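IAA acetyltransferase (Bacillus cereus ATCC 14579, PDB 1Y9K) probably acts as an N-acetyltransferase of the GNAT family, transferring an acetyl group from acetyl-CoA to an acceptor amine that is not established here. Local coordinates at residues Y52-T57 with V87-G92; V100-S105 with A111-C116. All coordinates share one frame; numbering follows the deposited sequence.

Interaction 1 of 2, residues Y52-T57 with V87-G92; sequences YVLLET and VETAKG
Tyr52 reaches from its strand toward helix 78-92 and meets Thr89 through its phenol oxygen. The side chains of Tyr52 and Thr89 approach from opposite directions. Tyr52 OH lies 3.1 Å from Thr89 OG1, which sits at the ring edge, near the ring plane. Both oxygens have a hydrogen-bond partner in His85, one turn before Thr89 in helix 78-92. Tyr52 OH is hydrogen-bonded to His85 ND1, and Thr89 OG1 to the carbonyl oxygen His85 O. The threonine hydroxyl therefore stays close to its own helix backbone. Thr89 CG2 is anti to the backbone N, which leaves this methyl on the strand side for Leu54.

Leu54 also points toward the helix. The CA atoms of Leu54 and Ala90 are the nearest pair of the two backbones, 8.2 Å apart. Leu54 CD1 touches Thr89 CG2 at 3.9 Å and lies 4.1 Å from Thr89 CB. Thr89 thus turns its hydroxyl to Tyr52 and its methyl to Leu54.

Strand 48-56 runs antiparallel to strands 38-43 and 61-69, and helix 78-92 packs on this sheet. The Tyr52 ring lies nearly parallel to that of Tyr40 on strand 38-43. Leu54 continues the packing onto Met62 and Ile64 of strand 61-69 and onto Leu98 of strand 97-103. Ala90 rests on Met62 and Leu98 as well.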
loop_
_atom_site.group_PDB
_atom_site.type_symbol
_atom_site.label_atom_id
_atom_site.label_comp_id
_atom_site.label_asym_id
_atom_site.label_seq_id
_atom_site.Cartn_x
_atom_site.Cartn_y
_atom_site.Cartn_z
ATOM N N TYR A 52 0.483 5.218 -3.717
ATOM C CA TYR A 52 -0.074 4.722 -2.464
ATOM C C TYR A 52 -1.366 5.475 -2.103
ATOM O O TYR A 52 -1.565 6.621 -2.514
ATOM C CB TYR A 52 0.956 4.750 -1.322
ATOM C CG TYR A 52 1.274 6.121 -0.729
ATOM C CD1 TYR A 52 0.421 6.718 0.204
ATOM C CD2 TYR A 52 2.452 6.800 -1.074
ATOM C CE1 TYR A 52 0.718 7.965 0.768
ATOM C CE2 TYR A 52 2.760 8.042 -0.516
ATOM C CZ TYR A 52 1.884 8.613 0.400
ATOM O OH TYR A 52 2.171 9.834 0.950
ATOM N N VAL A 53 -2.247 4.807 -1.366
ATOM C CA VAL A 53 -3.501 5.383 -0.899
ATOM C C VAL A 53 -3.512 5.259 0.625
ATOM O O VAL A 53 -3.332 4.161 1.176
ATOM C CB VAL A 53 -4.747 4.660 -1.511
ATOM C CG1 VAL A 53 -6.060 5.280 -1.030
ATOM C CG2 VAL A 53 -4.698 4.682 -3.020
ATOM N N LEU A 54 -3.699 6.403 1.288
ATOM C CA LEU A 54 -3.888 6.482 2.737
ATOM C C LEU A 54 -5.364 6.605 3.056
ATOM O O LEU A 54 -6.073 7.368 2.413
ATOM C CB LEU A 54 -3.146 7.686 3.306
ATOM C CG LEU A 54 -1.641 7.510 3.461
ATOM C CD1 LEU A 54 -1.006 8.778 3.990
ATOM C CD2 LEU A 54 -1.332 6.335 4.379
ATOM N N LEU A 55 -5.834 5.826 4.026
ATOM C CA LEU A 55 -7.203 5.954 4.514
ATOM C C LEU A 55 -7.193 6.149 6.026
ATOM O O LEU A 55 -6.471 5.454 6.736
ATOM C CB LEU A 55 -8.022 4.723 4.137
ATOM C CG LEU A 55 -9.519 4.680 4.472
ATOM C CD1 LEU A 55 -10.290 5.704 3.650
ATOM C CD2 LEU A 55 -10.092 3.283 4.268
ATOM N N GLU A 56 -7.980 7.109 6.505
ATOM C CA GLU A 56 -8.150 7.333 7.940
ATOM C C GLU A 56 -9.214 6.385 8.481
ATOM O O GLU A 56 -10.362 6.383 8.018
ATOM C CB GLU A 56 -8.506 8.795 8.241
ATOM C CG GLU A 56 -8.210 9.195 9.683
ATOM C CD GLU A 56 -8.623 10.622 10.012
ATOM O OE1 GLU A 56 -8.999 11.385 9.101
ATOM O OE2 GLU A 56 -8.563 10.981 11.199
ATOM N N THR A 57 -8.828 5.582 9.468
ATOM C CA THR A 57 -9.636 4.440 9.881
ATOM C C THR A 57 -10.167 4.596 11.314
ATOM O O THR A 57 -11.195 5.257 11.530
ATOM C CB THR A 57 -8.852 3.113 9.691
ATOM O OG1 THR A 57 -7.627 3.166 10.429
ATOM C CG2 THR A 57 -8.518 2.893 8.206
ATOM N N VAL A 87 4.554 7.721 5.736
ATOM C CA VAL A 87 4.828 7.972 7.157
ATOM C C VAL A 87 4.809 9.478 7.453
ATOM O O VAL A 87 4.133 9.923 8.393
ATOM C CB VAL A 87 6.194 7.350 7.608
ATOM C CG1 VAL A 87 6.585 7.800 9.020
ATOM C CG2 VAL A 87 6.168 5.813 7.518
ATOM N N GLU A 88 5.543 10.248 6.642
ATOM C CA GLU A 88 5.621 11.703 6.795
ATOM C C GLU A 88 4.280 12.395 6.577
ATOM O O GLU A 88 3.938 13.329 7.293
ATOM C CB GLU A 88 6.698 12.310 5.880
ATOM C CG GLU A 88 8.130 12.040 6.355
ATOM C CD GLU A 88 8.303 12.234 7.864
ATOM O OE1 GLU A 88 8.177 13.391 8.331
ATOM O OE2 GLU A 88 8.562 11.231 8.580
ATOM N N THR A 89 3.524 11.922 5.595
ATOM C CA THR A 89 2.199 12.461 5.322
ATOM C C THR A 89 1.259 12.212 6.498
ATOM O O THR A 89 0.472 13.083 6.867
ATOM C CB THR A 89 1.640 11.860 4.031
ATOM O OG1 THR A 89 2.534 12.169 2.958
ATOM C CG2 THR A 89 0.258 12.405 3.717
ATOM N N ALA A 90 1.375 11.029 7.093
ATOM C CA ALA A 90 0.545 10.606 8.209
ATOM C C ALA A 90 0.817 11.371 9.506
ATOM O O ALA A 90 -0.119 11.701 10.243
ATOM C CB ALA A 90 0.682 9.082 8.424
ATOM N N LYS A 91 2.093 11.633 9.788
ATOM C CA LYS A 91 2.480 12.522 10.889
ATOM C C LYS A 91 1.867 13.895 10.661
ATOM O O LYS A 91 1.218 14.449 11.548
ATOM C CB LYS A 91 4.002 12.656 10.987
ATOM C CG LYS A 91 4.723 11.419 11.475
ATOM C CD LYS A 91 6.229 11.590 11.346
ATOM C CE LYS A 91 6.977 10.389 11.930
ATOM N NZ LYS A 91 8.364 10.271 11.363
ATOM N N GLY A 92 2.071 14.420 9.453
ATOM C CA GLY A 92 1.522 15.706 9.024
ATOM C C GLY A 92 0.049 15.891 9.335
ATOM O O GLY A 92 -0.367 16.984 9.726
#

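Interaction 2 of 2, residues V100-S105 with A111-C116; sequences VGTGNS and ALYQKC
Val100 and Tyr113 face each other where strand 100-103 and helix 111-115 run nearly antiparallel, at 155°, with their axes 10.5 Å apart at closest approach. The Tyr113 side chain spans this gap. Both methyls of Val100 lie against its ring. Val100 CG1 makes a CH-pi contact, 4.0 Å from the ring centroid and 21° off the ring normal. Val100 CG2 sits further along the ring, 3.8 Å from Tyr113 CZ. The Val100 chi1 of 67° sets both methyls on the ring, CG1 near Tyr113 CG and CD2, and CG2 near the phenol end. Thr102 meets the edge of the ring. Its CB lies in the ring plane, 3.8 Å from Tyr113 CE2.

The strand, the helix and the following strand 119-124 belong to the C-terminal half of the GNAT fold. Strands 97-103 and 119-124 flank strand 141-152, and helix 107-115 connects them. In many relatives a tyrosine in this helix acts as general acid toward the coenzyme A thiolate. That role is not established for Tyr113 here.

The phenol end is linked to the strand through one water. The water donates to Gly101 O at 2.8 Å. It is also hydrogen-bonded to Tyr113 OH at 2.6 Å. Phe118 touches both Val100 and Tyr113. Leu83 of helix 78-92, Ile67 of strand 61-69 and Leu149 of strand 141-152 also touch the Tyr113 side chain.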
loop_
_atom_site.group_PDB
_atom_site.type_symbol
_atom_site.label_atom_id
_atom_site.label_comp_id
_atom_site.label_asym_id
_atom_site.label_seq_id
_atom_site.Cartn_x
_atom_site.Cartn_y
_atom_site.Cartn_z
ATOM N N VAL A 100 -0.517 -1.060 7.714
ATOM C CA VAL A 100 -0.437 -1.609 6.381
ATOM C C VAL A 100 -0.695 -3.115 6.486
ATOM O O VAL A 100 -0.229 -3.779 7.416
ATOM C CB VAL A 100 0.947 -1.294 5.733
ATOM C CG1 VAL A 100 2.089 -2.026 6.460
ATOM C CG2 VAL A 100 0.940 -1.606 4.230
ATOM N N GLY A 101 -1.464 -3.642 5.539
ATOM C CA GLY A 101 -1.681 -5.080 5.437
ATOM C C GLY A 101 -0.976 -5.592 4.203
ATOM O O GLY A 101 -0.721 -4.831 3.262
ATOM N N THR A 102 -0.635 -6.879 4.223
ATOM C CA THR A 102 -0.126 -7.570 3.049
ATOM C C THR A 102 -0.380 -9.073 3.191
ATOM O O THR A 102 -0.565 -9.562 4.301
ATOM C CB THR A 102 1.359 -7.259 2.773
ATOM O OG1 THR A 102 1.622 -7.481 1.389
ATOM C CG2 THR A 102 2.294 -8.130 3.613
ATOM N N GLY A 103 -0.413 -9.782 2.062
ATOM C CA GLY A 103 -0.627 -11.223 2.046
ATOM C C GLY A 103 0.482 -12.020 2.720
ATOM O O GLY A 103 1.632 -11.576 2.781
ATOM N N ASN A 104 0.129 -13.204 3.217
ATOM C CA ASN A 104 1.092 -14.097 3.856
ATOM C C ASN A 104 2.230 -14.489 2.914
ATOM O O ASN A 104 3.368 -14.738 3.334
ATOM C CB ASN A 104 0.386 -15.340 4.415
ATOM C CG ASN A 104 -0.391 -16.117 3.350
ATOM O OD1 ASN A 104 -1.469 -15.710 2.946
ATOM N ND2 ASN A 104 0.146 -17.256 2.926
ATOM N N SER A 105 1.898 -14.525 1.629
ATOM C CA SER A 105 2.828 -14.858 0.574
ATOM C C SER A 105 3.732 -13.686 0.175
ATOM O O SER A 105 4.728 -13.897 -0.504
ATOM C CB SER A 105 2.051 -15.368 -0.645
ATOM O OG SER A 105 1.183 -14.368 -1.143
ATOM N N ALA A 111 9.406 -8.085 4.637
ATOM C CA ALA A 111 10.749 -7.602 4.977
ATOM C C ALA A 111 10.861 -6.080 4.841
ATOM O O ALA A 111 11.385 -5.419 5.746
ATOM C CB ALA A 111 11.821 -8.295 4.123
ATOM N N LEU A 112 10.372 -5.539 3.721
ATOM C CA LEU A 112 10.395 -4.095 3.463
ATOM C C LEU A 112 9.697 -3.284 4.565
ATOM O O LEU A 112 10.292 -2.375 5.142
ATOM C CB LEU A 112 9.782 -3.770 2.093
ATOM C CG LEU A 112 9.755 -2.286 1.674
ATOM C CD1 LEU A 112 11.172 -1.761 1.418
ATOM C CD2 LEU A 112 8.855 -2.047 0.456
ATOM N N TYR A 113 8.442 -3.621 4.852
ATOM C CA TYR A 113 7.668 -2.930 5.881
ATOM C C TYR A 113 8.367 -2.921 7.229
ATOM O O TYR A 113 8.437 -1.880 7.886
ATOM C CB TYR A 113 6.260 -3.533 6.011
ATOM C CG TYR A 113 5.414 -3.415 4.754
ATOM C CD1 TYR A 113 5.642 -2.398 3.823
ATOM C CD2 TYR A 113 4.375 -4.303 4.508
ATOM C CE1 TYR A 113 4.863 -2.289 2.651
ATOM C CE2 TYR A 113 3.588 -4.203 3.353
ATOM C CZ TYR A 113 3.841 -3.194 2.432
ATOM O OH TYR A 113 3.078 -3.092 1.298
ATOM N N GLN A 114 8.905 -4.074 7.630
ATOM C CA GLN A 114 9.582 -4.192 8.919
ATOM C C GLN A 114 10.894 -3.395 8.973
ATOM O O GLN A 114 11.209 -2.776 9.996
ATOM C CB GLN A 114 9.828 -5.657 9.266
ATOM C CG GLN A 114 8.577 -6.474 9.470
ATOM C CD GLN A 114 8.891 -7.886 9.894
ATOM O OE1 GLN A 114 9.036 -8.788 9.059
ATOM N NE2 GLN A 114 9.037 -8.085 11.192
ATOM N N LYS A 115 11.650 -3.418 7.872
ATOM C CA LYS A 115 12.860 -2.597 7.727
ATOM C C LYS A 115 12.518 -1.125 7.890
ATOM O O LYS A 115 13.311 -0.357 8.405
ATOM C CB LYS A 115 13.520 -2.814 6.359
ATOM C CG LYS A 115 14.274 -4.124 6.222
ATOM C CD LYS A 115 15.035 -4.203 4.900
ATOM C CE LYS A 115 15.550 -5.629 4.632
ATOM N NZ LYS A 115 16.702 -5.657 3.670
ATOM N N CYS A 116 11.320 -0.751 7.447
ATOM C CA CYS A 116 10.848 0.626 7.528
ATOM C C CYS A 116 10.131 0.970 8.851
ATOM O O CYS A 116 9.629 2.071 9.004
ATOM C CB CYS A 116 9.968 0.951 6.310
ATOM S SG CYS A 116 10.857 0.884 4.695
HETATM O O HOH W 1 0.726 -4.047 1.037
#

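Overall arrangement
Interactions 1 and 2 follow each other along the chain and pack onto one sheet. Their centres are 16 Å apart, and their nearest atoms are about 5 Å apart without touching. Strand 61-69 lies between their two strands. Its Ile64 touches both Leu54 of interaction 1 and Val100 of interaction 2. Helix 78-92 is a second link: its last turns form interaction 1, and its Leu83 reaches Tyr113. This helix joins the parallel strands 61-69 and 97-103 in a beta-alpha-beta crossover. In GNAT enzymes acetyl-CoA binds where the two central parallel strands splay apart, so interaction 2 probably lies nearer that site.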